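Local atomic coordinates of alcohol dehydrogenase, zinc-containing (Thermotoga maritima, PDB entry 1VJ0), a protein that binds two zinc ions per chain and probably works as an oxidoreductase of the medium-chain, zinc-containing alcohol dehydrogenase family. Residues A80-E85 with G101-W106; N94-K99 with V161-E166; P230-L235 with E367-L372. All blocks are in the same frame, centred on the assembly; numbering follows the deposited sequence.

Overall arrangement
Contacts 1 and 2 share one mixed sheet of the GroES-like catalytic domain: strand 103-106 pairs with strand 78-86 in contact 1 and, on its other edge, with strand 161-164, which contact 2 covers with the loop 94-99. Their centres lie 8 Å apart. Contact 1 is buried and held by backbone hydrogen bonds; contact 2 is only partly buried and relies on side chains, chiefly a salt bridge beside leucine packing. Contact 3, partly buried, its centre about 31 and 34 Å from those of contacts 1 and 2, instead joins a helix of the Rossmann-type domain to the turn after helix 359-368, through leucines and an arginine face rather than backbone pairing.

Contact 1. Residues A80-E85 with G101-W106; sequences AGRVVE and GDLIVW
Residues 80-85 of strand 78-86 run antiparallel to strand 103-106, the short axes approaching to 4.7 Å but strongly twisted, with 123° between directions. G81 and I104 form a hydrogen-bonded pair: I104 N donates to G81 O at 2.8 Å, while G81 N returns a nearly straight bond to I104 O at 3.1 Å. Two further bonds extend the pairing past the strand's start: V83 N to D102 O, and G101 N to V83 O at 2.7 Å. R82 and L103 form the non-hydrogen-bonded pair between them, with R82 CA resting close to D102 O.

A80, R82, L103 and V105 project from one face of the sheet, where A80 CB meets V105 CG1 at 3.6 Å. V83 points toward the partner segment and crosses I104 at about a right angle, CG2 of V83 lying 4.0 Å from CG2 of I104. The pairing belongs to the mixed sheet of the GroES-like domain, the catalytic domain of medium-chain dehydrogenases; strand 45-54 lies along the other edge of strand 78-86, and a classic beta bulge sets V84 and E85 together opposite L46. W106 has CG placed between its backbone N and carbonyl carbon (chi1 59°), which swings the indole across toward A80 and G81. Its six-membered ring brings CZ3 to 3.7 Å from G81 N, the amide sitting at the ring edge, and I49, I153 and L155 also pack against this tryptophan.

At the more open end the R82 chain runs out from CB with CG anti to the backbone N (chi1 -177°) and passes G101 O. A water accepts from R82 NE and donates to G101 O at 2.6 Å, while NH1 of R82 forms a salt bridge with E48 on strand 45-54.

Contact 2. Residues N94-K99 with V161-E166; sequences NGELLK and VLKVSE
N94-K99 passes alongside strand 161-164 without pairing to it, the nearest CA atoms, those of N94 and L162, being 7.5 Å apart, so side chains make the contact. K163 carries most of it. Its aliphatic stem slides past L98 in the opposite direction, CG of K163 lying 3.7 Å from CD2 of L98, and a bend at chi3 (84°) then swings the amine toward E96. There NZ of K163 donates to OE1 of E96 at 2.7 Å in a salt bridge, reaching the oxygen from above the carboxylate plane, 47° out of it, with the two chains at about a right angle.

The other methyl of L98, CD1, packs on V161 CG1 at 3.9 Å. Toward the start of the loop, ND2 of N94 rests on CD1 of L162, while OD1 of N94 bonds R266 of the second subunit. One D92 oxygen takes the backbone N of N94 and of E96, the other that of K163, tying loop to strand.

A water accepts from NZ of both K163 and K99 and donates to L97 O at 2.6 Å. The two amines, NZ of K99 and NZ of K163, stand only 4.0 Å apart, but each has a carboxylate of its own, E96 for K163 and D102 for K99. This arrangement probably offsets the mutual repulsion of the lysines, leaving a water-linked charge network beside the apolar packing of L98.

Contact 3. Residues P230-L235 with E367-L372; sequences PNRLKL and ESREAL
L372 fills the close-packed part of the contact. Its CD2 meets CD2 of L235 tip to tip at 3.4 Å, tighter than usual for two methyls, and its CD1 lies over the centre of one face of the R232 guanidinium, 3.8 Å from CZ. L372 places CG anti to its backbone N (chi1 175°), directing both methyls at helix 230-238; L209 and P206 of helix 206-217 also pack on it. Helix 230-238 follows the second strand, 222-227, of the Rossmann-type parallel sheet, whereas 367-372 leads into strand 374-377, paired with strand 45-54 of the catalytic domain's sheet, so the contact spans the two domains. R232 also touches A204 in what looks like the glycine-rich turn.

The outer side is looser and polar. R369, with positive phi (70°), sends its exposed side chain toward R232: NH1 of R232 stands over one face of the R369 guanidinium, offset toward its rim, 4.2 Å from NH1 of R369. R232 at that turn, with R369 close by, is consistent with a site for cofactor phosphates, as in related dehydrogenases. Replacing R232 with an alanine would probably leave the L372 methyl without its flat cover and remove one of two neighbouring positive charges.

Contact 1. Residues A80-E85 with G101-W106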
# COMPACT_ATOMS: atom_id res chain seq x y z
N ALA A 80 -21.07 -24.53 10.50
CA ALA A 80 -22.13 -23.53 10.67
C ALA A 80 -23.16 -24.14 11.56
O ALA A 80 -23.37 -25.36 11.53
CB ALA A 80 -22.73 -23.14 9.35
N GLY A 81 -23.80 -23.33 12.38
CA GLY A 81 -24.85 -23.85 13.22
C GLY A 81 -25.75 -22.81 13.91
O GLY A 81 -25.86 -21.66 13.49
N ARG A 82 -26.40 -23.27 14.95
CA ARG A 82 -27.41 -22.55 15.64
C ARG A 82 -27.06 -22.45 17.11
O ARG A 82 -26.72 -23.45 17.76
CB ARG A 82 -28.74 -23.29 15.49
CG ARG A 82 -29.90 -22.58 16.13
CD ARG A 82 -31.20 -23.36 16.14
NE ARG A 82 -31.77 -23.50 14.79
CZ ARG A 82 -31.96 -24.67 14.15
NH1 ARG A 82 -31.66 -25.84 14.72
NH2 ARG A 82 -32.48 -24.66 12.92
N VAL A 83 -27.19 -21.24 17.64
CA VAL A 83 -26.88 -20.97 19.05
C VAL A 83 -27.88 -21.71 19.93
O VAL A 83 -29.10 -21.58 19.78
CB VAL A 83 -26.86 -19.42 19.36
CG1 VAL A 83 -26.62 -19.18 20.81
CG2 VAL A 83 -25.78 -18.75 18.58
N VAL A 84 -27.36 -22.47 20.88
CA VAL A 84 -28.18 -23.12 21.88
C VAL A 84 -28.15 -22.29 23.15
O VAL A 84 -29.19 -21.95 23.68
CB VAL A 84 -27.73 -24.60 22.18
CG1 VAL A 84 -28.60 -25.25 23.28
CG2 VAL A 84 -27.76 -25.43 20.92
N GLU A 85 -26.97 -21.97 23.63
CA GLU A 85 -26.84 -21.16 24.79
C GLU A 85 -25.51 -20.41 24.82
O GLU A 85 -24.54 -20.78 24.16
CB GLU A 85 -27.12 -22.00 26.05
CG GLU A 85 -25.98 -22.83 26.56
CD GLU A 85 -26.36 -23.69 27.77
OE1 GLU A 85 -27.36 -24.45 27.69
OE2 GLU A 85 -25.64 -23.61 28.82
N GLY A 101 -31.07 -19.79 19.19
CA GLY A 101 -31.81 -19.76 17.92
C GLY A 101 -31.09 -19.02 16.79
O GLY A 101 -31.44 -19.24 15.62
N ASP A 102 -30.15 -18.12 17.11
CA ASP A 102 -29.38 -17.46 16.06
C ASP A 102 -28.57 -18.44 15.22
O ASP A 102 -27.99 -19.39 15.75
CB ASP A 102 -28.40 -16.43 16.62
CG ASP A 102 -29.09 -15.19 17.17
OD1 ASP A 102 -30.27 -14.94 16.86
OD2 ASP A 102 -28.53 -14.40 17.95
N LEU A 103 -28.50 -18.18 13.91
CA LEU A 103 -27.62 -18.94 13.01
C LEU A 103 -26.33 -18.20 12.96
O LEU A 103 -26.32 -16.96 12.89
CB LEU A 103 -28.23 -19.09 11.61
CG LEU A 103 -29.61 -19.77 11.56
CD1 LEU A 103 -30.19 -19.74 10.18
CD2 LEU A 103 -29.55 -21.20 12.06
N ILE A 104 -25.24 -18.95 13.02
CA ILE A 104 -23.91 -18.38 12.99
C ILE A 104 -22.92 -19.18 12.19
O ILE A 104 -23.08 -20.39 11.97
CB ILE A 104 -23.37 -18.19 14.45
CG1 ILE A 104 -23.17 -19.54 15.17
CG2 ILE A 104 -24.29 -17.29 15.21
CD1 ILE A 104 -22.31 -19.42 16.48
N VAL A 105 -21.89 -18.47 11.75
CA VAL A 105 -20.66 -19.08 11.34
C VAL A 105 -19.53 -18.40 12.14
O VAL A 105 -19.75 -17.38 12.81
CB VAL A 105 -20.40 -18.99 9.83
CG1 VAL A 105 -21.41 -19.79 9.09
CG2 VAL A 105 -20.43 -17.53 9.33
N TRP A 106 -18.35 -19.01 12.12
CA TRP A 106 -17.28 -18.54 12.95
C TRP A 106 -15.93 -18.86 12.35
O TRP A 106 -15.75 -19.78 11.53
CB TRP A 106 -17.36 -19.15 14.37
CG TRP A 106 -17.33 -20.65 14.40
CD1 TRP A 106 -16.22 -21.44 14.56
CD2 TRP A 106 -18.44 -21.57 14.29
NE1 TRP A 106 -16.56 -22.76 14.53
CE2 TRP A 106 -17.92 -22.87 14.36
CE3 TRP A 106 -19.81 -21.41 14.12
CZ2 TRP A 106 -18.72 -24.01 14.27
CZ3 TRP A 106 -20.61 -22.54 14.02
CH2 TRP A 106 -20.05 -23.83 14.10
O HOH W 1 -32.98 -21.05 14.47

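Contact 2. Residues N94-K99 with V161-E166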
# COMPACT_ATOMS: atom_id res chain seq x y z
N ASN A 94 -20.16 -7.69 14.25
CA ASN A 94 -20.87 -6.43 13.99
C ASN A 94 -21.47 -5.83 15.24
O ASN A 94 -22.10 -4.75 15.18
CB ASN A 94 -21.95 -6.63 12.93
CG ASN A 94 -21.37 -6.92 11.56
OD1 ASN A 94 -20.38 -6.29 11.13
ND2 ASN A 94 -21.95 -7.90 10.87
N GLY A 95 -21.27 -6.49 16.38
CA GLY A 95 -21.71 -6.01 17.65
C GLY A 95 -23.04 -6.56 18.10
O GLY A 95 -23.59 -6.11 19.11
N GLU A 96 -23.61 -7.51 17.36
CA GLU A 96 -24.96 -7.94 17.70
C GLU A 96 -24.86 -9.04 18.73
O GLU A 96 -24.13 -10.00 18.55
CB GLU A 96 -25.74 -8.52 16.52
CG GLU A 96 -25.84 -7.65 15.29
CD GLU A 96 -26.85 -8.29 14.34
OE1 GLU A 96 -28.02 -8.57 14.78
OE2 GLU A 96 -26.47 -8.55 13.19
N LEU A 97 -25.68 -8.92 19.77
CA LEU A 97 -25.81 -9.90 20.81
C LEU A 97 -26.43 -11.21 20.32
O LEU A 97 -27.52 -11.21 19.80
CB LEU A 97 -26.67 -9.35 21.97
CG LEU A 97 -25.91 -8.55 23.02
CD1 LEU A 97 -26.90 -7.81 23.98
CD2 LEU A 97 -24.97 -9.42 23.81
N LEU A 98 -25.72 -12.31 20.53
CA LEU A 98 -26.20 -13.64 20.18
C LEU A 98 -27.26 -14.05 21.19
O LEU A 98 -27.14 -13.73 22.41
CB LEU A 98 -25.03 -14.65 20.21
CG LEU A 98 -23.87 -14.40 19.21
CD1 LEU A 98 -22.88 -15.58 19.22
CD2 LEU A 98 -24.35 -14.14 17.81
N LYS A 99 -28.29 -14.73 20.67
CA LYS A 99 -29.33 -15.33 21.46
C LYS A 99 -29.63 -16.75 20.96
O LYS A 99 -29.30 -17.09 19.81
CB LYS A 99 -30.58 -14.45 21.40
CG LYS A 99 -31.07 -14.15 20.04
CD LYS A 99 -32.40 -13.33 20.04
CE LYS A 99 -32.94 -13.15 18.58
NZ LYS A 99 -31.88 -12.79 17.59
N VAL A 161 -17.29 -14.58 15.64
CA VAL A 161 -18.54 -15.10 15.17
C VAL A 161 -19.21 -14.05 14.28
O VAL A 161 -19.09 -12.82 14.49
CB VAL A 161 -19.45 -15.44 16.38
CG1 VAL A 161 -20.78 -15.99 15.91
CG2 VAL A 161 -18.74 -16.44 17.32
N LEU A 162 -19.98 -14.56 13.32
CA LEU A 162 -20.85 -13.74 12.50
C LEU A 162 -22.23 -14.43 12.42
O LEU A 162 -22.31 -15.58 12.05
CB LEU A 162 -20.25 -13.68 11.11
CG LEU A 162 -20.48 -12.52 10.17
CD1 LEU A 162 -20.17 -11.18 10.85
CD2 LEU A 162 -19.62 -12.67 8.89
N LYS A 163 -23.28 -13.70 12.82
CA LYS A 163 -24.67 -14.06 12.64
C LYS A 163 -25.00 -14.04 11.17
O LYS A 163 -24.61 -13.10 10.45
CB LYS A 163 -25.60 -13.03 13.27
CG LYS A 163 -26.06 -13.31 14.62
CD LYS A 163 -26.88 -12.14 15.18
CE LYS A 163 -28.32 -12.23 14.73
NZ LYS A 163 -29.08 -11.04 15.32
N VAL A 164 -25.76 -15.04 10.74
CA VAL A 164 -26.25 -15.13 9.38
C VAL A 164 -27.75 -15.32 9.44
O VAL A 164 -28.35 -15.37 10.53
CB VAL A 164 -25.56 -16.25 8.58
CG1 VAL A 164 -24.08 -15.99 8.41
CG2 VAL A 164 -25.81 -17.64 9.20
N SER A 165 -28.41 -15.39 8.29
CA SER A 165 -29.85 -15.54 8.25
C SER A 165 -30.30 -16.84 7.61
O SER A 165 -29.49 -17.60 7.08
CB SER A 165 -30.45 -14.40 7.47
OG SER A 165 -30.34 -14.67 6.08
N GLU A 166 -31.61 -17.08 7.64
CA GLU A 166 -32.17 -18.30 7.03
C GLU A 166 -32.10 -18.24 5.50
O GLU A 166 -32.38 -19.24 4.84
CB GLU A 166 -33.61 -18.52 7.48
CG GLU A 166 -33.70 -18.56 9.00
CD GLU A 166 -35.08 -18.85 9.53
OE1 GLU A 166 -36.07 -18.19 9.09
OE2 GLU A 166 -35.15 -19.73 10.42
O HOH W 2 -29.15 -11.82 17.83

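Contact 3. Residues P230-L235 with E367-L372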
# COMPACT_ATOMS: atom_id res chain seq x y z
N PRO A 230 -10.95 -32.92 -16.50
CA PRO A 230 -12.00 -32.28 -17.28
C PRO A 230 -13.26 -31.87 -16.53
O PRO A 230 -13.83 -30.83 -16.83
CB PRO A 230 -12.32 -33.32 -18.36
CG PRO A 230 -11.16 -34.23 -18.40
CD PRO A 230 -10.52 -34.21 -17.10
N ASN A 231 -13.75 -32.74 -15.63
CA ASN A 231 -14.94 -32.43 -14.82
C ASN A 231 -14.74 -31.15 -14.02
O ASN A 231 -15.62 -30.29 -13.93
CB ASN A 231 -15.24 -33.56 -13.84
CG ASN A 231 -15.83 -34.76 -14.49
OD1 ASN A 231 -15.98 -35.80 -13.82
ND2 ASN A 231 -16.23 -34.66 -15.78
N ARG A 232 -13.58 -30.98 -13.44
CA ARG A 232 -13.36 -29.84 -12.62
C ARG A 232 -13.12 -28.59 -13.41
O ARG A 232 -13.41 -27.49 -12.94
CB ARG A 232 -12.18 -30.06 -11.70
CG ARG A 232 -12.40 -31.20 -10.72
CD ARG A 232 -11.23 -31.37 -9.85
NE ARG A 232 -11.52 -32.35 -8.80
CZ ARG A 232 -10.87 -32.39 -7.66
NH1 ARG A 232 -9.92 -31.49 -7.43
NH2 ARG A 232 -11.16 -33.32 -6.76
N LEU A 233 -12.59 -28.78 -14.62
CA LEU A 233 -12.36 -27.66 -15.53
C LEU A 233 -13.69 -27.17 -16.07
O LEU A 233 -13.89 -26.00 -16.18
CB LEU A 233 -11.37 -28.00 -16.64
CG LEU A 233 -9.93 -28.14 -16.12
CD1 LEU A 233 -8.95 -28.64 -17.23
CD2 LEU A 233 -9.40 -26.88 -15.47
N LYS A 234 -14.60 -28.09 -16.35
CA LYS A 234 -15.97 -27.73 -16.74
C LYS A 234 -16.64 -26.94 -15.61
O LYS A 234 -17.21 -25.91 -15.84
CB LYS A 234 -16.75 -28.99 -17.08
CG LYS A 234 -18.06 -28.74 -17.69
CD LYS A 234 -18.66 -30.04 -18.27
N LEU A 235 -16.46 -27.38 -14.37
CA LEU A 235 -17.02 -26.67 -13.24
C LEU A 235 -16.42 -25.26 -13.16
O LEU A 235 -17.14 -24.32 -12.98
CB LEU A 235 -16.77 -27.44 -11.95
CG LEU A 235 -17.32 -26.85 -10.67
CD1 LEU A 235 -18.81 -26.61 -10.79
CD2 LEU A 235 -17.06 -27.85 -9.56
N GLU A 367 -10.73 -38.85 0.09
CA GLU A 367 -9.42 -39.43 -0.21
C GLU A 367 -9.36 -40.05 -1.61
O GLU A 367 -8.39 -39.88 -2.32
CB GLU A 367 -9.06 -40.51 0.80
CG GLU A 367 -7.63 -41.01 0.65
CD GLU A 367 -7.28 -42.04 1.71
OE1 GLU A 367 -8.13 -42.92 1.97
OE2 GLU A 367 -6.15 -41.97 2.27
N SER A 368 -10.39 -40.79 -1.99
CA SER A 368 -10.46 -41.38 -3.33
C SER A 368 -10.66 -40.35 -4.43
O SER A 368 -10.42 -40.65 -5.59
CB SER A 368 -11.61 -42.36 -3.40
OG SER A 368 -12.81 -41.65 -3.52
N ARG A 369 -11.13 -39.16 -4.05
CA ARG A 369 -11.51 -38.05 -4.95
C ARG A 369 -12.77 -38.34 -5.76
O ARG A 369 -13.06 -37.66 -6.74
CB ARG A 369 -10.35 -37.60 -5.84
CG ARG A 369 -9.17 -37.09 -5.05
CD ARG A 369 -8.08 -36.54 -5.93
NE ARG A 369 -7.46 -35.37 -5.32
CZ ARG A 369 -6.89 -34.35 -5.99
NH1 ARG A 369 -6.82 -34.32 -7.33
NH2 ARG A 369 -6.37 -33.35 -5.28
N GLU A 370 -13.55 -39.30 -5.30
CA GLU A 370 -14.93 -39.46 -5.78
C GLU A 370 -15.74 -38.21 -5.41
O GLU A 370 -16.68 -37.87 -6.12
CB GLU A 370 -15.57 -40.67 -5.11
CG GLU A 370 -16.88 -41.11 -5.73
CD GLU A 370 -17.32 -42.48 -5.23
OE1 GLU A 370 -16.45 -43.30 -4.83
OE2 GLU A 370 -18.55 -42.74 -5.23
N ALA A 371 -15.42 -37.57 -4.28
CA ALA A 371 -16.08 -36.31 -3.94
C ALA A 371 -15.12 -35.16 -4.19
O ALA A 371 -13.90 -35.30 -4.03
CB ALA A 371 -16.52 -36.31 -2.46
N LEU A 372 -15.69 -34.00 -4.56
CA LEU A 372 -14.96 -32.75 -4.60
C LEU A 372 -15.04 -32.11 -3.20
O LEU A 372 -14.02 -31.66 -2.67
CB LEU A 372 -15.55 -31.82 -5.67
CG LEU A 372 -15.05 -30.39 -5.86
CD1 LEU A 372 -13.59 -30.36 -6.06
CD2 LEU A 372 -15.72 -29.73 -7.07